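Local coordinates for sensor protein DivL (Caulobacter crescentus, PDB 4Q20) that is required for cell division and growth, catalysing phosphorylation of the cell-cycle regulator CtrA in a two-component signalling pathway, at residues Pro54-Ile58 with Ala85-Leu89; Asp95-Met99 with Leu221-Leu225; Glu110-Val116 with Gly147-Gly153; His233-Ala238 with Thr250-Pro254. All blocks are in the same frame, centred on the assembly; numbering follows the deposited sequence.

In the fold
From the N terminus, interaction 1 comes first: P54-I58 and A85-L89 pair the long helices 26-66 and 73-103, closing the helical hairpin of the dimerisation domain. Further along helix 73-103, interaction 2 joins D95-M99 to L221-L225 and so docks the ATPase-type domain against the hairpin. Its long loop of 121 residues encloses interaction 3, in which E110-V116 and G147-G153 form a small antiparallel sheet. Interaction 4, a beta hairpin between H233-A238 and T250-P254, follows after the loop of interaction 2 is closed. Interactions 3 and 4 touch, H233 and L253 meeting D152, G151 and I149, whereas interaction 1 lies about 32 Å from interaction 3, centre to centre.

Interaction 1: Pro54-Ile58 with Ala85-Leu89; sequences PLTTI and AATQL
P54 meets the second helix with its ring: P54 CB rests 3.3 Å from A85 O and 3.9 Å from L89 CB. On the ring's next atom, the Q88 side chain crosses at about a right angle, with Q88 NE2 3.6 Å from P54 CG. A proline suits this spot because its nitrogen carries no hydrogen; the bond to the preceding helical turn is missing, helix 26-66 kinks, and the compact ring fills the seam instead. L55 points the other way and packs on L89 of the second subunit. The axes of P54-I58 and A85-L89 approach to 8.8 Å, at 155° between their directions, and their helices form the hairpin of the HisKA dimerisation and phosphoacceptor domain, which pairs with its copy into a four-helix bundle. P54 lies little more than a turn beyond Y49, the residue known to be autophosphorylated but unmodified here. T57 turns its methyl inward: with CG2 anti to the backbone N, T57 CG2 lies 3.7 Å from A85 CB. The small A85 thus lets the helices come close, its methyl bordered by P54, T57 and I58. I58 reaches across to the next turn. Its CG1 is 3.8 Å from A85 CB, and the extended chain (chi2 161°) carries CD1 on to the backbone of A86, I58 CD1 to A86 CA being 3.7 Å, near L89 CD2. I58 also packs on A86 of the second subunit, and A86 on I58 of that subunit.

Interaction 2: Asp95-Met99 with Leu221-Leu225; sequences DVLDM and LGLAL
L221 packs its two methyls on V96 and M99 of helix 73-103, just before helix 222-232 begins. L221 CD1 lies 3.6 Å from V96 CG1, the side chains crossing at about a right angle, while L221 CD2 is 4.1 Å from M99 CG. The bend at chi2 (63°) sets the M99 sulfur alongside L225, the two chains running past each other in opposite directions with M99 SD 3.7 Å from L225 CD1. A flexible, unbranched thioether can bend to lie between the two leucines. L225 CD1 also touches the methylene of D98, 3.9 Å from D98 CB.

The polar groups look to other partners. D95 OD1 is hydrogen-bonded to NE2 of H162 on helix 153-170, though it also lies 3.4 Å from L225 CD2; D98 OD2 is bonded to Q158 NE2 of the same helix. D95 OD2 comes within 3.5 Å of G222 N, but at an angle too poor for a bond.

L221 and G222 belong to the glycine-rich GLGL sequence characteristic of histidine kinase ATPase domains. A carboxylate beside the first turn of helix 222-232 would probably be favoured by the helix dipole. D95-M99 and L221-L225 themselves meet by packing, without a hydrogen bond, while D95 and D98 bond to helix 153-170 alongside; such a mixed, largely apolar interface is consistent with the domain rearrangements of related kinases.

Interaction 3: Glu110-Val116 with Gly147-Gly153; sequences EIEDIRV and GLIRGDG
I114 and I149 face each other as a hydrogen-bonded antiparallel pair, I114 N to I149 O being 2.7 Å and I149 N to I114 O 2.8 Å. The side chain of I114 runs along the opposite strand. Its CB lies 4.0 Å from I149 CG1; its CG1, anti to the carbonyl carbon, is 3.7 Å from G151 O; its tip, CD1, ends over the helix start, 3.6 Å from G153 N. Beta-branched isoleucine suits a strand, and G151 and G153, lacking side chains, leave their backbones for it to lie on. Beyond the E112-G151 pair, E110 N gives D152 OD2 a nearly straight bond (2.7 Å, 176°), on the anti side but somewhat out of the carboxylate plane. D152 OD1 caps R155 N. On the face carrying D113, R115, L148 and R150, L148 CD2 lies over one face of the R115 guanidinium, toward its rim. V116 N closes the other end on G147 O, V116 CG2 packing on I149 CG2. The small sheet flanks the main sheet of the ATPase-type domain; helices 116-133 and 153-170 start from its ends, with R115 and D152 at their N-cap positions, and V116 and I149 rest on strands 176-183 and 187-194.

Interaction 4: His233-Ala238 with Thr250-Pro254; sequences HGGWVA and TCHLP
W236 and H252 are joined both by backbone and by rings. W236 N donates to H252 O at 3.1 Å, and H252 N to W236 O at 2.8 Å, the second bond nearly straight at both ends. Two residues on, A238 N to T250 O and T250 N to A238 O, each 3.0 Å, satisfy the next hydrogen-bonded pair of this antiparallel hairpin. On the face carrying W236, A238, T250 and H252, the six-membered ring of W236 makes an offset stack on the imidazole of H252, centroids 3.8 Å apart and planes 2° from parallel, while H252 CB forms a CH-pi contact with the five-membered ring. A chi1 of 58° sets the indole CG between the backbone N and carbonyl carbon, bringing the ring over its cross-strand neighbour.

Several polar side-chain atoms have partners outside the hairpin. H252 ND1 bonds to E187 OE1 and T250 OG1 to D191 OD1. H233 is held at both nitrogens: ND1 by L229 O of helix 222-232, NE2 by the backbone N of D152. G234, at positive phi, is the C-prime residue of the Schellman motif that ends that helix, G235 N returning to V230 O. Beyond it, G235 CA passes 3.1 Å from H252 O, as the lack of a side chain permits, and P254 CG packs 3.4 Å from G234 O.

C251 and L253 use their backbones for L190 and V188, continuing the sheet of the GHKL ATPase fold into strand 187-194. V237 packs on V226 and V230 of helix 222-232, and C251 on T159 and L163 of helix 153-170.

Interaction 1: Pro54-Ile58 with Ala85-Leu89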
loop_
_atom_site.group_PDB
_atom_site.type_symbol
_atom_site.label_atom_id
_atom_site.label_comp_id
_atom_site.label_asym_id
_atom_site.label_seq_id
_atom_site.Cartn_x
_atom_site.Cartn_y
_atom_site.Cartn_z
ATOM N N PRO A 54 -7.150 -4.837 2.503
ATOM C CA PRO A 54 -6.495 -6.092 2.099
ATOM C C PRO A 54 -5.408 -6.522 3.081
ATOM O O PRO A 54 -5.148 -7.706 3.214
ATOM C CB PRO A 54 -5.885 -5.750 0.729
ATOM C CG PRO A 54 -6.579 -4.572 0.271
ATOM C CD PRO A 54 -6.946 -3.795 1.476
ATOM N N LEU A 55 -4.786 -5.573 3.770
ATOM C CA LEU A 55 -3.729 -5.863 4.748
ATOM C C LEU A 55 -4.216 -6.711 5.920
ATOM O O LEU A 55 -3.494 -7.613 6.354
ATOM C CB LEU A 55 -3.083 -4.606 5.289
ATOM C CG LEU A 55 -2.005 -4.889 6.330
ATOM C CD1 LEU A 55 -0.742 -5.526 5.705
ATOM C CD2 LEU A 55 -1.731 -3.666 7.176
ATOM N N THR A 56 -5.407 -6.414 6.438
ATOM C CA THR A 56 -6.034 -7.132 7.544
ATOM C C THR A 56 -6.197 -8.624 7.165
ATOM O O THR A 56 -5.906 -9.501 7.977
ATOM C CB THR A 56 -7.369 -6.411 7.889
ATOM O OG1 THR A 56 -7.056 -5.143 8.460
ATOM C CG2 THR A 56 -8.234 -7.174 8.837
ATOM N N THR A 57 -6.590 -8.885 5.907
ATOM C CA THR A 57 -6.808 -10.210 5.322
ATOM C C THR A 57 -5.467 -10.982 5.204
ATOM O O THR A 57 -5.404 -12.163 5.553
ATOM C CB THR A 57 -7.542 -10.038 3.983
ATOM O OG1 THR A 57 -8.767 -9.338 4.228
ATOM C CG2 THR A 57 -7.845 -11.371 3.303
ATOM N N ILE A 58 -4.415 -10.306 4.741
ATOM C CA ILE A 58 -3.064 -10.856 4.591
ATOM C C ILE A 58 -2.518 -11.275 5.950
ATOM O O ILE A 58 -2.030 -12.400 6.064
ATOM C CB ILE A 58 -2.084 -9.861 3.863
ATOM C CG1 ILE A 58 -2.464 -9.663 2.410
ATOM C CG2 ILE A 58 -0.613 -10.281 3.965
ATOM C CD1 ILE A 58 -1.843 -8.362 1.810
ATOM N N ALA A 85 -5.670 -11.222 -1.611
ATOM C CA ALA A 85 -5.666 -9.943 -0.917
ATOM C C ALA A 85 -4.448 -9.109 -1.287
ATOM O O ALA A 85 -4.568 -7.879 -1.471
ATOM C CB ALA A 85 -5.734 -10.160 0.571
ATOM N N ALA A 86 -3.282 -9.776 -1.415
ATOM C CA ALA A 86 -2.015 -9.148 -1.792
ATOM C C ALA A 86 -2.079 -8.600 -3.219
ATOM O O ALA A 86 -1.618 -7.487 -3.462
ATOM C CB ALA A 86 -0.887 -10.146 -1.668
ATOM N N THR A 87 -2.663 -9.369 -4.139
ATOM C CA THR A 87 -2.849 -9.016 -5.550
ATOM C C THR A 87 -3.819 -7.795 -5.640
ATOM O O THR A 87 -3.578 -6.880 -6.428
ATOM C CB THR A 87 -3.354 -10.289 -6.314
ATOM O OG1 THR A 87 -2.287 -11.220 -6.498
ATOM C CG2 THR A 87 -3.912 -10.001 -7.605
ATOM N N GLN A 88 -4.897 -7.783 -4.853
ATOM C CA GLN A 88 -5.843 -6.654 -4.827
ATOM C C GLN A 88 -5.151 -5.358 -4.322
ATOM O O GLN A 88 -5.414 -4.275 -4.848
ATOM C CB GLN A 88 -7.044 -7.014 -3.940
ATOM C CG GLN A 88 -8.138 -5.963 -3.859
ATOM C CD GLN A 88 -8.971 -6.147 -2.610
ATOM O OE1 GLN A 88 -9.294 -7.276 -2.196
ATOM N NE2 GLN A 88 -9.324 -5.038 -1.961
ATOM N N LEU A 89 -4.268 -5.474 -3.324
ATOM C CA LEU A 89 -3.525 -4.342 -2.777
ATOM C C LEU A 89 -2.582 -3.766 -3.889
ATOM O O LEU A 89 -2.626 -2.564 -4.161
ATOM C CB LEU A 89 -2.801 -4.787 -1.503
ATOM C CG LEU A 89 -1.973 -3.769 -0.669
ATOM C CD1 LEU A 89 -2.480 -2.352 -0.808
ATOM C CD2 LEU A 89 -1.921 -4.175 0.789
#

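Interaction 2: Asp95-Met99 with Leu221-Leu225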
loop_
_atom_site.group_PDB
_atom_site.type_symbol
_atom_site.label_atom_id
_atom_site.label_comp_id
_atom_site.label_asym_id
_atom_site.label_seq_id
_atom_site.Cartn_x
_atom_site.Cartn_y
_atom_site.Cartn_z
ATOM N N ASP A 95 -3.372 1.378 -9.729
ATOM C CA ASP A 95 -4.460 2.283 -10.079
ATOM C C ASP A 95 -4.193 3.707 -9.663
ATOM O O ASP A 95 -4.484 4.597 -10.469
ATOM C CB ASP A 95 -5.784 1.845 -9.450
ATOM C CG ASP A 95 -6.363 0.500 -9.883
ATOM O OD1 ASP A 95 -5.798 -0.125 -10.833
ATOM O OD2 ASP A 95 -7.323 0.020 -9.208
ATOM N N VAL A 96 -3.639 3.934 -8.428
ATOM C CA VAL A 96 -3.334 5.273 -7.933
ATOM C C VAL A 96 -2.245 5.910 -8.799
ATOM O O VAL A 96 -2.375 7.073 -9.158
ATOM C CB VAL A 96 -3.018 5.408 -6.414
ATOM C CG1 VAL A 96 -4.230 5.156 -5.543
ATOM C CG2 VAL A 96 -1.829 4.589 -5.951
ATOM N N LEU A 97 -1.216 5.142 -9.162
ATOM C CA LEU A 97 -0.120 5.603 -10.012
ATOM C C LEU A 97 -0.575 5.886 -11.459
ATOM O O LEU A 97 -0.181 6.894 -12.039
ATOM C CB LEU A 97 1.029 4.578 -10.052
ATOM C CG LEU A 97 1.848 4.331 -8.802
ATOM C CD1 LEU A 97 2.886 3.219 -9.075
ATOM C CD2 LEU A 97 2.541 5.606 -8.352
ATOM N N ASP A 98 -1.383 4.996 -12.046
ATOM C CA ASP A 98 -1.869 5.150 -13.417
ATOM C C ASP A 98 -2.867 6.314 -13.536
ATOM O O ASP A 98 -2.801 7.074 -14.503
ATOM C CB ASP A 98 -2.461 3.832 -13.925
ATOM C CG ASP A 98 -1.410 2.747 -14.179
ATOM O OD1 ASP A 98 -0.206 3.089 -14.316
ATOM O OD2 ASP A 98 -1.786 1.572 -14.271
ATOM N N MET A 99 -3.741 6.487 -12.536
ATOM C CA MET A 99 -4.682 7.594 -12.475
ATOM C C MET A 99 -3.959 8.960 -12.381
ATOM O O MET A 99 -4.394 9.913 -13.034
ATOM C CB MET A 99 -5.640 7.422 -11.292
ATOM C CG MET A 99 -7.017 8.001 -11.550
ATOM S SD MET A 99 -7.957 7.223 -12.927
ATOM C CE MET A 99 -8.124 8.607 -13.972
ATOM N N LEU A 221 -10.366 2.941 -7.576
ATOM C CA LEU A 221 -10.049 3.669 -8.818
ATOM C C LEU A 221 -10.178 2.777 -10.072
ATOM O O LEU A 221 -10.122 3.284 -11.197
ATOM C CB LEU A 221 -8.649 4.277 -8.750
ATOM C CG LEU A 221 -8.481 5.473 -7.829
ATOM C CD1 LEU A 221 -7.050 5.805 -7.668
ATOM C CD2 LEU A 221 -9.220 6.688 -8.351
ATOM N N GLY A 222 -10.422 1.483 -9.855
ATOM C CA GLY A 222 -10.601 0.498 -10.907
ATOM C C GLY A 222 -11.528 0.881 -12.048
ATOM O O GLY A 222 -11.126 0.799 -13.213
ATOM N N LEU A 223 -12.781 1.290 -11.737
ATOM C CA LEU A 223 -13.766 1.618 -12.773
ATOM C C LEU A 223 -13.534 2.997 -13.384
ATOM O O LEU A 223 -13.866 3.191 -14.545
ATOM C CB LEU A 223 -15.203 1.473 -12.262
ATOM C CG LEU A 223 -15.656 0.021 -11.941
ATOM C CD1 LEU A 223 -17.006 0.010 -11.335
ATOM C CD2 LEU A 223 -15.660 -0.863 -13.174
ATOM N N ALA A 224 -12.927 3.922 -12.643
ATOM C CA ALA A 224 -12.575 5.253 -13.145
ATOM C C ALA A 224 -11.446 5.127 -14.142
ATOM O O ALA A 224 -11.437 5.850 -15.131
ATOM C CB ALA A 224 -12.179 6.185 -12.008
ATOM N N LEU A 225 -10.569 4.149 -13.925
ATOM C CA LEU A 225 -9.421 3.788 -14.766
ATOM C C LEU A 225 -9.901 3.139 -16.056
ATOM O O LEU A 225 -9.445 3.530 -17.122
ATOM C CB LEU A 225 -8.467 2.852 -13.996
ATOM C CG LEU A 225 -7.042 2.784 -14.467
ATOM C CD1 LEU A 225 -6.347 4.165 -14.377
ATOM C CD2 LEU A 225 -6.289 1.780 -13.652
#

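Interaction 3: Glu110-Val116 with Gly147-Gly153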
loop_
_atom_site.group_PDB
_atom_site.type_symbol
_atom_site.label_atom_id
_atom_site.label_comp_id
_atom_site.label_asym_id
_atom_site.label_seq_id
_atom_site.Cartn_x
_atom_site.Cartn_y
_atom_site.Cartn_z
ATOM N N GLU A 110 0.407 3.307 -26.848
ATOM C CA GLU A 110 1.243 2.655 -27.852
ATOM C C GLU A 110 0.318 1.841 -28.771
ATOM O O GLU A 110 0.101 0.652 -28.518
ATOM C CB GLU A 110 2.277 1.749 -27.162
ATOM C CG GLU A 110 3.338 2.457 -26.344
ATOM C CD GLU A 110 4.361 1.493 -25.776
ATOM O OE1 GLU A 110 5.459 1.387 -26.368
ATOM O OE2 GLU A 110 4.044 0.794 -24.786
ATOM N N ILE A 111 -0.256 2.495 -29.812
ATOM C CA ILE A 111 -1.239 1.908 -30.734
ATOM C C ILE A 111 -0.610 0.860 -31.697
ATOM O O ILE A 111 0.299 1.168 -32.480
ATOM C CB ILE A 111 -2.039 3.010 -31.505
ATOM C CG1 ILE A 111 -2.669 4.060 -30.541
ATOM C CG2 ILE A 111 -3.119 2.409 -32.432
ATOM C CD1 ILE A 111 -3.623 3.505 -29.416
ATOM N N GLU A 112 -1.150 -0.381 -31.633
ATOM C CA GLU A 112 -0.757 -1.540 -32.442
ATOM C C GLU A 112 -1.956 -2.506 -32.663
ATOM O O GLU A 112 -2.998 -2.360 -32.016
ATOM C CB GLU A 112 0.430 -2.275 -31.788
ATOM C CG GLU A 112 0.058 -3.213 -30.648
ATOM C CD GLU A 112 1.009 -3.164 -29.471
ATOM O OE1 GLU A 112 2.039 -2.458 -29.565
ATOM O OE2 GLU A 112 0.773 -3.903 -28.486
ATOM N N ASP A 113 -1.784 -3.501 -33.556
ATOM C CA ASP A 113 -2.795 -4.510 -33.897
ATOM C C ASP A 113 -2.994 -5.521 -32.748
ATOM O O ASP A 113 -2.044 -6.192 -32.320
ATOM C CB ASP A 113 -2.425 -5.242 -35.204
ATOM C CG ASP A 113 -2.271 -4.328 -36.405
ATOM O OD1 ASP A 113 -3.255 -3.639 -36.759
ATOM O OD2 ASP A 113 -1.178 -4.325 -37.012
ATOM N N ILE A 114 -4.245 -5.618 -32.262
ATOM C CA ILE A 114 -4.649 -6.480 -31.145
ATOM C C ILE A 114 -5.695 -7.497 -31.606
ATOM O O ILE A 114 -6.752 -7.105 -32.082
ATOM C CB ILE A 114 -5.204 -5.629 -29.943
ATOM C CG1 ILE A 114 -4.344 -4.390 -29.593
ATOM C CG2 ILE A 114 -5.572 -6.471 -28.710
ATOM C CD1 ILE A 114 -2.904 -4.649 -29.159
ATOM N N ARG A 115 -5.428 -8.790 -31.419
ATOM C CA ARG A 115 -6.415 -9.812 -31.736
ATOM C C ARG A 115 -7.300 -9.918 -30.511
ATOM O O ARG A 115 -6.806 -10.211 -29.425
ATOM C CB ARG A 115 -5.746 -11.149 -32.129
ATOM C CG ARG A 115 -6.717 -12.166 -32.743
ATOM C CD ARG A 115 -6.013 -13.261 -33.526
ATOM N NE ARG A 115 -5.611 -12.812 -34.860
ATOM C CZ ARG A 115 -4.351 -12.623 -35.243
ATOM N NH1 ARG A 115 -3.350 -12.857 -34.402
ATOM N NH2 ARG A 115 -4.080 -12.212 -36.475
ATOM N N VAL A 116 -8.583 -9.593 -30.660
ATOM C CA VAL A 116 -9.553 -9.573 -29.558
ATOM C C VAL A 116 -9.688 -10.966 -28.867
ATOM O O VAL A 116 -9.797 -11.030 -27.634
ATOM C CB VAL A 116 -10.930 -9.027 -30.031
ATOM C CG1 VAL A 116 -11.934 -9.000 -28.896
ATOM C CG2 VAL A 116 -10.796 -7.641 -30.644
ATOM N N GLY A 147 -11.951 -10.591 -35.074
ATOM C CA GLY A 147 -10.620 -10.324 -35.601
ATOM C C GLY A 147 -9.710 -9.453 -34.769
ATOM O O GLY A 147 -9.536 -9.695 -33.568
ATOM N N LEU A 148 -9.101 -8.441 -35.437
ATOM C CA LEU A 148 -8.112 -7.513 -34.875
ATOM C C LEU A 148 -8.593 -6.056 -34.779
ATOM O O LEU A 148 -9.144 -5.503 -35.741
ATOM C CB LEU A 148 -6.813 -7.534 -35.714
ATOM C CG LEU A 148 -6.022 -8.844 -35.775
ATOM C CD1 LEU A 148 -5.746 -9.226 -37.198
ATOM C CD2 LEU A 148 -4.720 -8.744 -35.007
ATOM N N ILE A 149 -8.298 -5.424 -33.630
ATOM C CA ILE A 149 -8.571 -4.011 -33.338
ATOM C C ILE A 149 -7.230 -3.270 -33.189
ATOM O O ILE A 149 -6.192 -3.924 -33.071
ATOM C CB ILE A 149 -9.495 -3.803 -32.103
ATOM C CG1 ILE A 149 -8.889 -4.370 -30.809
ATOM C CG2 ILE A 149 -10.883 -4.370 -32.364
ATOM C CD1 ILE A 149 -9.321 -3.647 -29.535
ATOM N N ARG A 150 -7.236 -1.922 -33.221
ATOM C CA ARG A 150 -5.998 -1.155 -33.069
ATOM C C ARG A 150 -6.061 -0.297 -31.816
ATOM O O ARG A 150 -6.892 0.608 -31.714
ATOM C CB ARG A 150 -5.655 -0.330 -34.315
ATOM C CG ARG A 150 -4.535 -0.995 -35.119
ATOM C CD ARG A 150 -3.939 -0.116 -36.198
ATOM N NE ARG A 150 -3.289 1.069 -35.641
ATOM C CZ ARG A 150 -2.589 1.949 -36.350
ATOM N NH1 ARG A 150 -2.419 1.778 -37.657
ATOM N NH2 ARG A 150 -2.045 3.003 -35.756
ATOM N N GLY A 151 -5.202 -0.636 -30.859
ATOM C CA GLY A 151 -5.110 -0.002 -29.553
ATOM C C GLY A 151 -3.858 -0.393 -28.799
ATOM O O GLY A 151 -2.914 -0.947 -29.375
ATOM N N ASP A 152 -3.843 -0.085 -27.500
ATOM C CA ASP A 152 -2.737 -0.379 -26.598
ATOM C C ASP A 152 -3.067 -1.675 -25.871
ATOM O O ASP A 152 -4.039 -1.727 -25.133
ATOM C CB ASP A 152 -2.519 0.808 -25.629
ATOM C CG ASP A 152 -1.263 0.761 -24.780
ATOM O OD1 ASP A 152 -1.121 -0.183 -23.984
ATOM O OD2 ASP A 152 -0.493 1.737 -24.811
ATOM N N GLY A 153 -2.285 -2.719 -26.139
ATOM C CA GLY A 153 -2.457 -4.049 -25.562
ATOM C C GLY A 153 -2.428 -4.104 -24.051
ATOM O O GLY A 153 -3.280 -4.753 -23.430
#

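Interaction 4: His233-Ala238 with Thr250-Pro254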
loop_
_atom_site.group_PDB
_atom_site.type_symbol
_atom_site.label_atom_id
_atom_site.label_comp_id
_atom_site.label_asym_id
_atom_site.label_seq_id
_atom_site.Cartn_x
_atom_site.Cartn_y
_atom_site.Cartn_z
ATOM N N HIS A 233 -8.726 5.733 -25.872
ATOM C CA HIS A 233 -8.791 4.978 -27.129
ATOM C C HIS A 233 -9.871 5.545 -28.086
ATOM O O HIS A 233 -10.149 4.937 -29.114
ATOM C CB HIS A 233 -9.097 3.505 -26.836
ATOM C CG HIS A 233 -7.906 2.710 -26.385
ATOM N ND1 HIS A 233 -7.670 2.461 -25.043
ATOM C CD2 HIS A 233 -6.957 2.086 -27.116
ATOM C CE1 HIS A 233 -6.568 1.736 -25.001
ATOM N NE2 HIS A 233 -6.107 1.485 -26.224
ATOM N N GLY A 234 -10.480 6.680 -27.723
ATOM C CA GLY A 234 -11.560 7.317 -28.476
ATOM C C GLY A 234 -12.916 6.659 -28.247
ATOM O O GLY A 234 -13.871 6.908 -28.986
ATOM N N GLY A 235 -13.007 5.824 -27.219
ATOM C CA GLY A 235 -14.233 5.103 -26.885
ATOM C C GLY A 235 -14.967 5.605 -25.659
ATOM O O GLY A 235 -14.716 6.712 -25.175
ATOM N N TRP A 236 -15.929 4.811 -25.190
ATOM C CA TRP A 236 -16.783 5.110 -24.037
ATOM C C TRP A 236 -17.246 3.805 -23.380
ATOM O O TRP A 236 -17.120 2.737 -23.975
ATOM C CB TRP A 236 -17.969 6.013 -24.413
ATOM C CG TRP A 236 -18.877 5.476 -25.481
ATOM C CD1 TRP A 236 -18.660 5.485 -26.825
ATOM C CD2 TRP A 236 -20.166 4.881 -25.284
ATOM N NE1 TRP A 236 -19.712 4.884 -27.476
ATOM C CE2 TRP A 236 -20.647 4.497 -26.555
ATOM C CE3 TRP A 236 -20.936 4.575 -24.142
ATOM C CZ2 TRP A 236 -21.894 3.872 -26.729
ATOM C CZ3 TRP A 236 -22.158 3.940 -24.312
ATOM C CH2 TRP A 236 -22.640 3.616 -25.594
ATOM N N VAL A 237 -17.675 3.885 -22.107
ATOM C CA VAL A 237 -18.065 2.711 -21.316
ATOM C C VAL A 237 -19.488 2.868 -20.855
ATOM O O VAL A 237 -19.984 3.972 -20.740
ATOM C CB VAL A 237 -17.117 2.403 -20.114
ATOM C CG1 VAL A 237 -15.770 1.957 -20.600
ATOM C CG2 VAL A 237 -16.958 3.600 -19.188
ATOM N N ALA A 238 -20.142 1.756 -20.594
ATOM C CA ALA A 238 -21.528 1.732 -20.145
ATOM C C ALA A 238 -21.755 0.593 -19.152
ATOM O O ALA A 238 -21.006 -0.383 -19.137
ATOM C CB ALA A 238 -22.459 1.586 -21.335
ATOM N N THR A 250 -19.829 -2.628 -20.696
ATOM C CA THR A 250 -19.425 -2.637 -22.099
ATOM C C THR A 250 -18.400 -1.548 -22.373
ATOM O O THR A 250 -18.562 -0.422 -21.902
ATOM C CB THR A 250 -20.647 -2.433 -23.035
ATOM O OG1 THR A 250 -21.774 -3.195 -22.568
ATOM C CG2 THR A 250 -20.335 -2.777 -24.496
ATOM N N CYS A 251 -17.397 -1.877 -23.192
ATOM C CA CYS A 251 -16.386 -0.962 -23.718
ATOM C C CYS A 251 -16.714 -0.775 -25.161
ATOM O O CYS A 251 -16.698 -1.741 -25.914
ATOM C CB CYS A 251 -14.967 -1.501 -23.542
ATOM S SG CYS A 251 -14.527 -1.885 -21.832
ATOM N N HIS A 252 -17.053 0.424 -25.556
ATOM C CA HIS A 252 -17.360 0.688 -26.940
ATOM C C HIS A 252 -16.136 1.294 -27.558
ATOM O O HIS A 252 -15.706 2.381 -27.152
ATOM C CB HIS A 252 -18.578 1.603 -27.044
ATOM C CG HIS A 252 -19.827 0.989 -26.508
ATOM N ND1 HIS A 252 -20.786 0.455 -27.354
ATOM C CD2 HIS A 252 -20.243 0.855 -25.227
ATOM C CE1 HIS A 252 -21.747 0.010 -26.568
ATOM N NE2 HIS A 252 -21.470 0.225 -25.279
ATOM N N LEU A 253 -15.515 0.554 -28.483
ATOM C CA LEU A 253 -14.293 0.992 -29.168
ATOM C C LEU A 253 -14.583 1.206 -30.639
ATOM O O LEU A 253 -14.913 0.232 -31.312
ATOM C CB LEU A 253 -13.161 -0.030 -28.975
ATOM C CG LEU A 253 -12.714 -0.294 -27.533
ATOM C CD1 LEU A 253 -11.866 -1.545 -27.458
ATOM C CD2 LEU A 253 -11.985 0.911 -26.941
ATOM N N PRO A 254 -14.564 2.459 -31.149
ATOM C CA PRO A 254 -14.897 2.672 -32.567
ATOM C C PRO A 254 -13.800 2.177 -33.523
ATOM O O PRO A 254 -12.624 2.128 -33.157
ATOM C CB PRO A 254 -15.086 4.193 -32.671
ATOM C CG PRO A 254 -14.200 4.743 -31.606
ATOM C CD PRO A 254 -14.252 3.734 -30.473
#